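Local atomic coordinates of signal recognition particle receptor FtsY (Sulfolobus acidocaldarius, PDB entry 5L3S), a protein that serves as the docking receptor for the signal recognition particle and belongs to the SRP54-type P-loop GTPase family. Residues T88-K93 against P214-L219; D21-V26 against D50-L55. All coordinates share one frame; numbering follows the deposited sequence.

Contact 1. Residues T88-K93 against P214-L219; sequences TDLIEK and PDFRIL
L90 and K93, one turn of helix apart, both meet the phenyl ring of F216, but in different ways. The L90 methyl CD1 sits over the middle of one ring face, 3.9 Å from the centroid and 11° off the ring normal, a CH-pi contact. Its nearest ring atom is CD2 of F216, at 3.9 Å from L90 CD1. With CG anti to the backbone N (chi1 178°), L90 carries CD1 out to the ring, although the two side chains meet at a slant. The aliphatic part of K93 crosses the phenylalanine side chain at about a right angle, with CE, 3.8 Å from F216 CE1, neither squarely over the face nor at the edge. The lysine chain bends about CD-CE (chi4 -76°), the two carbons touching F216 CE1. Within the strand I218 CD1 lies in the ring plane, at the edge. F216 opens strand 216-222 of the parallel core of the GTPase fold, hydrogen-bonded through its backbone to V103 and I105 of neighbouring strand 102-107, and its side chain also touches F102 there. Between the segments carbon atoms of L90, K93 and F216 meet, setting the start of helix 90-96 against that of the strand. D89 is the helix N-cap: OD2 accepts weak bonds from the amides of I91 and E92, while K93 N bonds to D89 O at 2.9 Å, closing the first turn.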
loop_
_atom_site.group_PDB
_atom_site.type_symbol
_atom_site.label_atom_id
_atom_site.label_comp_id
_atom_site.label_asym_id
_atom_site.label_seq_id
_atom_site.Cartn_x
_atom_site.Cartn_y
_atom_site.Cartn_z
ATOM N N THR B 88 3.872 25.673 -8.172
ATOM C CA THR B 88 4.864 26.380 -7.369
ATOM C C THR B 88 5.329 25.519 -6.198
ATOM O O THR B 88 4.537 24.788 -5.597
ATOM C CB THR B 88 4.300 27.710 -6.829
ATOM O OG1 THR B 88 3.784 28.482 -7.919
ATOM C CG2 THR B 88 5.384 28.510 -6.122
ATOM N N ASP B 89 6.620 25.600 -5.888
ATOM C CA ASP B 89 7.191 24.888 -4.748
ATOM C C ASP B 89 6.453 25.257 -3.463
ATOM O O ASP B 89 6.133 26.428 -3.246
ATOM C CB ASP B 89 8.675 25.227 -4.626
ATOM C CG ASP B 89 9.315 24.606 -3.404
ATOM O OD1 ASP B 89 9.500 23.371 -3.391
ATOM O OD2 ASP B 89 9.641 25.352 -2.460
ATOM N N LEU B 90 6.198 24.266 -2.608
ATOM C CA LEU B 90 5.349 24.469 -1.436
ATOM C C LEU B 90 5.927 25.470 -0.447
ATOM O O LEU B 90 5.198 26.262 0.146
ATOM C CB LEU B 90 5.073 23.142 -0.722
ATOM C CG LEU B 90 4.234 23.249 0.553
ATOM C CD1 LEU B 90 2.871 23.863 0.250
ATOM C CD2 LEU B 90 4.073 21.895 1.202
ATOM N N ILE B 91 7.236 25.423 -0.254
ATOM C CA ILE B 91 7.870 26.345 0.674
ATOM C C ILE B 91 7.757 27.773 0.149
ATOM O O ILE B 91 7.471 28.698 0.910
ATOM C CB ILE B 91 9.331 25.948 0.947
ATOM C CG1 ILE B 91 9.364 24.630 1.727
ATOM C CG2 ILE B 91 10.054 27.040 1.730
ATOM C CD1 ILE B 91 10.622 23.833 1.503
ATOM N N GLU B 92 7.936 27.945 -1.159
ATOM C CA GLU B 92 7.788 29.267 -1.763
ATOM C C GLU B 92 6.341 29.736 -1.632
ATOM O O GLU B 92 6.095 30.913 -1.358
ATOM C CB GLU B 92 8.249 29.273 -3.232
ATOM C CG GLU B 92 7.977 30.587 -3.962
ATOM C CD GLU B 92 8.264 30.505 -5.451
ATOM O OE1 GLU B 92 9.005 29.586 -5.868
ATOM O OE2 GLU B 92 7.743 31.355 -6.208
ATOM N N LYS B 93 5.398 28.808 -1.794
ATOM C CA LYS B 93 3.971 29.078 -1.593
ATOM C C LYS B 93 3.704 29.624 -0.194
ATOM O O LYS B 93 3.028 30.637 -0.032
ATOM C CB LYS B 93 3.139 27.803 -1.749
ATOM C CG LYS B 93 2.667 27.455 -3.155
ATOM C CD LYS B 93 1.739 26.229 -3.092
ATOM C CE LYS B 93 1.445 25.627 -4.464
ATOM N NZ LYS B 93 0.462 26.438 -5.233
ATOM N N PRO B 214 -8.449 24.713 4.996
ATOM C CA PRO B 214 -7.004 24.642 4.762
ATOM C C PRO B 214 -6.552 25.390 3.521
ATOM O O PRO B 214 -7.316 25.579 2.567
ATOM C CB PRO B 214 -6.732 23.129 4.627
ATOM C CG PRO B 214 -8.055 22.516 4.355
ATOM C CD PRO B 214 -9.061 23.377 5.067
ATOM N N ASP B 215 -5.308 25.857 3.561
ATOM C CA ASP B 215 -4.723 26.544 2.427
ATOM C C ASP B 215 -4.133 25.540 1.444
ATOM O O ASP B 215 -3.931 25.857 0.280
ATOM C CB ASP B 215 -3.654 27.525 2.896
ATOM C CG ASP B 215 -4.212 28.572 3.835
ATOM O OD1 ASP B 215 -4.812 29.537 3.335
ATOM O OD2 ASP B 215 -4.071 28.417 5.065
ATOM N N PHE B 216 -3.868 24.329 1.912
ATOM C CA PHE B 216 -3.297 23.294 1.051
ATOM C C PHE B 216 -3.795 21.950 1.533
ATOM O O PHE B 216 -3.796 21.692 2.728
ATOM C CB PHE B 216 -1.766 23.333 1.112
ATOM C CG PHE B 216 -1.080 22.820 -0.137
ATOM C CD1 PHE B 216 -1.148 23.531 -1.326
ATOM C CD2 PHE B 216 -0.338 21.651 -0.104
ATOM C CE1 PHE B 216 -0.510 23.069 -2.476
ATOM C CE2 PHE B 216 0.303 21.182 -1.247
ATOM C CZ PHE B 216 0.215 21.898 -2.438
ATOM N N ARG B 217 -4.212 21.083 0.605
ATOM C CA ARG B 217 -4.699 19.760 0.978
ATOM C C ARG B 217 -3.839 18.695 0.289
ATOM O O ARG B 217 -3.649 18.753 -0.916
ATOM C CB ARG B 217 -6.151 19.564 0.531
ATOM C CG ARG B 217 -7.156 20.573 1.022
ATOM C CD ARG B 217 -8.498 20.289 0.373
ATOM N NE ARG B 217 -9.515 21.253 0.761
ATOM C CZ ARG B 217 -10.800 21.163 0.430
ATOM N NH1 ARG B 217 -11.233 20.147 -0.308
ATOM N NH2 ARG B 217 -11.653 22.098 0.835
ATOM N N ILE B 218 -3.326 17.736 1.055
ATOM C CA ILE B 218 -2.420 16.738 0.514
ATOM C C ILE B 218 -2.969 15.330 0.718
ATOM O O ILE B 218 -3.197 14.902 1.845
ATOM C CB ILE B 218 -1.023 16.809 1.156
ATOM C CG1 ILE B 218 -0.414 18.204 0.947
ATOM C CG2 ILE B 218 -0.107 15.734 0.563
ATOM C CD1 ILE B 218 0.953 18.374 1.579
ATOM N N LEU B 219 -3.174 14.629 -0.389
ATOM C CA LEU B 219 -3.539 13.221 -0.349
ATOM C C LEU B 219 -2.262 12.410 -0.248
ATOM O O LEU B 219 -1.296 12.657 -0.982
ATOM C CB LEU B 219 -4.305 12.837 -1.615
ATOM C CG LEU B 219 -4.548 11.325 -1.800
ATOM C CD1 LEU B 219 -5.440 10.777 -0.708
ATOM C CD2 LEU B 219 -5.103 11.037 -3.224
#

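Contact 2. Residues D21-V26 against D50-L55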
loop_
_atom_site.group_PDB
_atom_site.type_symbol
_atom_site.label_atom_id
_atom_site.label_comp_id
_atom_site.label_asym_id
_atom_site.label_seq_id
_atom_site.Cartn_x
_atom_site.Cartn_y
_atom_site.Cartn_z
ATOM N N ASP B 21 3.462 -1.523 -38.263
ATOM C CA ASP B 21 4.255 -2.748 -38.219
ATOM C C ASP B 21 5.666 -2.531 -37.665
ATOM O O ASP B 21 6.241 -3.431 -37.050
ATOM C CB ASP B 21 4.321 -3.362 -39.622
ATOM C CG ASP B 21 5.213 -4.583 -39.687
ATOM O OD1 ASP B 21 6.320 -4.486 -40.262
ATOM O OD2 ASP B 21 4.807 -5.641 -39.165
ATOM N N ASP B 22 6.219 -1.341 -37.881
ATOM C CA ASP B 22 7.527 -0.995 -37.335
ATOM C C ASP B 22 7.488 -0.885 -35.804
ATOM O O ASP B 22 8.511 -1.047 -35.141
ATOM C CB ASP B 22 8.013 0.338 -37.906
ATOM C CG ASP B 22 8.212 0.299 -39.417
ATOM O OD1 ASP B 22 8.850 -0.654 -39.908
ATOM O OD2 ASP B 22 7.732 1.222 -40.109
ATOM N N LEU B 23 6.309 -0.600 -35.259
ATOM C CA LEU B 23 6.178 -0.213 -33.845
ATOM C C LEU B 23 5.749 -1.340 -32.910
ATOM O O LEU B 23 5.915 -1.243 -31.690
ATOM C CB LEU B 23 5.173 0.931 -33.710
ATOM C CG LEU B 23 5.470 2.236 -34.441
ATOM C CD1 LEU B 23 4.415 3.277 -34.130
ATOM C CD2 LEU B 23 6.840 2.753 -34.071
ATOM N N ASN B 24 5.187 -2.400 -33.477
ATOM C CA ASN B 24 4.555 -3.449 -32.681
ATOM C C ASN B 24 5.405 -4.082 -31.577
ATOM O O ASN B 24 4.985 -4.130 -30.422
ATOM C CB ASN B 24 3.968 -4.527 -33.594
ATOM C CG ASN B 24 2.752 -4.033 -34.354
ATOM O OD1 ASN B 24 2.074 -3.096 -33.920
ATOM N ND2 ASN B 24 2.461 -4.664 -35.485
ATOM N N ASP B 25 6.589 -4.571 -31.930
ATOM C CA ASP B 25 7.459 -5.216 -30.951
ATOM C C ASP B 25 7.866 -4.293 -29.811
ATOM O O ASP B 25 7.830 -4.682 -28.645
ATOM C CB ASP B 25 8.715 -5.769 -31.619
ATOM C CG ASP B 25 8.434 -6.989 -32.453
ATOM O OD1 ASP B 25 7.360 -7.597 -32.256
ATOM O OD2 ASP B 25 9.283 -7.342 -33.297
ATOM N N VAL B 26 8.272 -3.074 -30.143
ATOM C CA VAL B 26 8.744 -2.166 -29.107
ATOM C C VAL B 26 7.595 -1.650 -28.234
ATOM O O VAL B 26 7.775 -1.416 -27.032
ATOM C CB VAL B 26 9.587 -1.003 -29.695
ATOM C CG1 VAL B 26 8.742 -0.117 -30.595
ATOM C CG2 VAL B 26 10.224 -0.195 -28.573
ATOM N N ASP B 50 -1.414 6.866 -27.715
ATOM C CA ASP B 50 -0.971 8.227 -28.033
ATOM C C ASP B 50 0.358 8.155 -28.780
ATOM O O ASP B 50 0.568 8.830 -29.784
ATOM C CB ASP B 50 -0.767 9.057 -26.754
ATOM C CG ASP B 50 -2.074 9.513 -26.117
ATOM O OD1 ASP B 50 -3.128 9.443 -26.786
ATOM O OD2 ASP B 50 -2.038 9.966 -24.944
ATOM N N LEU B 51 1.251 7.323 -28.257
ATOM C CA LEU B 51 2.596 7.159 -28.786
ATOM C C LEU B 51 2.574 6.646 -30.231
ATOM O O LEU B 51 3.194 7.235 -31.119
ATOM C CB LEU B 51 3.377 6.203 -27.872
ATOM C CG LEU B 51 4.811 5.869 -28.283
ATOM C CD1 LEU B 51 5.653 7.146 -28.396
ATOM C CD2 LEU B 51 5.422 4.866 -27.304
ATOM N N LYS B 52 1.845 5.559 -30.461
ATOM C CA LYS B 52 1.689 5.006 -31.809
ATOM C C LYS B 52 1.149 6.044 -32.797
ATOM O O LYS B 52 1.677 6.211 -33.906
ATOM C CB LYS B 52 0.767 3.786 -31.768
ATOM C CG LYS B 52 0.374 3.261 -33.141
ATOM C CD LYS B 52 -0.578 2.077 -33.026
ATOM C CE LYS B 52 0.046 0.934 -32.239
ATOM N NZ LYS B 52 -0.759 -0.317 -32.349
ATOM N N ASN B 53 0.104 6.756 -32.386
ATOM C CA ASN B 53 -0.509 7.756 -33.252
ATOM C C ASN B 53 0.393 8.937 -33.560
ATOM O O ASN B 53 0.330 9.508 -34.649
ATOM C CB ASN B 53 -1.818 8.253 -32.656
ATOM C CG ASN B 53 -2.890 7.203 -32.687
ATOM O OD1 ASN B 53 -3.003 6.456 -33.656
ATOM N ND2 ASN B 53 -3.684 7.128 -31.622
ATOM N N ASN B 54 1.229 9.312 -32.603
ATOM C CA ASN B 54 2.180 10.385 -32.850
ATOM C C ASN B 54 3.237 9.964 -33.861
ATOM O O ASN B 54 3.774 10.796 -34.583
ATOM C CB ASN B 54 2.861 10.818 -31.554
ATOM C CG ASN B 54 3.810 11.978 -31.760
ATOM O OD1 ASN B 54 4.987 11.788 -32.070
ATOM N ND2 ASN B 54 3.300 13.194 -31.599
ATOM N N LEU B 55 3.538 8.672 -33.922
ATOM C CA LEU B 55 4.663 8.215 -34.738
ATOM C C LEU B 55 4.283 7.673 -36.120
ATOM O O LEU B 55 5.091 7.747 -37.048
ATOM C CB LEU B 55 5.515 7.202 -33.970
ATOM C CG LEU B 55 6.265 7.816 -32.782
ATOM C CD1 LEU B 55 6.922 6.751 -31.924
ATOM C CD2 LEU B 55 7.295 8.827 -33.276
#
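L23 and N24 are the residues of 21-26 that meet the facing helical turns, L23 with its CD1 methyl and N24 with its amide end. Just before them, D22 turns back on its own chain, where OD2 accepts a hydrogen bond from the amide of K19. L23 points toward 50-55, and its CD1 does nearly all the touching. This methyl comes to 4.0 Å from K52 CA and lies equally near the carbonyl oxygen of K52, so it rests against backbone as much as side chain. Next to this, L23 CD1 reaches L55 CB at 4.1 Å, and the first side-chain carbon of the lysine beyond CB, K52 CG, is 4.2 Å from L23 CD1. The leucine thus lies against the helix surface between positions three residues apart. CG of L23 stands anti to the carbonyl carbon (chi1 -60°), with CD1 extended beyond it toward the lysine. N24 starts out away from the other helix, yet its amide bends back: OD1 is 4.3 Å from K52 NZ, too long for a bond. The ammonium group of K52 instead makes a salt bridge with E20, just ahead of 21-26, and its chain bends at chi3 on the way. V26 turns to another neighbour, touching E67 and V70 of helix 66-85. The two short segments run nearly antiparallel, at 151°, with axes 10.7 Å apart at closest approach. They belong to the helical bundle domain of the SRP54 family, where helix 66-85 packs beside both: L23 also touches V70, and L51 touches T73 as well as I27 and L30 of helix 20-36.

Overall arrangement
Contact 2 closes before contact 1 opens, and the two lie on opposite sides of the chain's centre, 38 Å apart between centres and about 22 Å between nearest atoms. They share no helix, strand or sheet. Contact 2 pairs helices 20-36 and 41-55 within the N-terminal helical bundle, joining residues close in sequence. Contact 1 spans a much longer interval, setting the short helix 90-96 against strand 216-222 of the large mixed sheet in the GTPase part. Helix 66-85 lies between them along the chain: it packs against contact 2 and leads toward helix 90-96. Each thus sits in one half of the N and G domain pair characteristic of SRP-type GTPases, contact 2 in N, contact 1 in G.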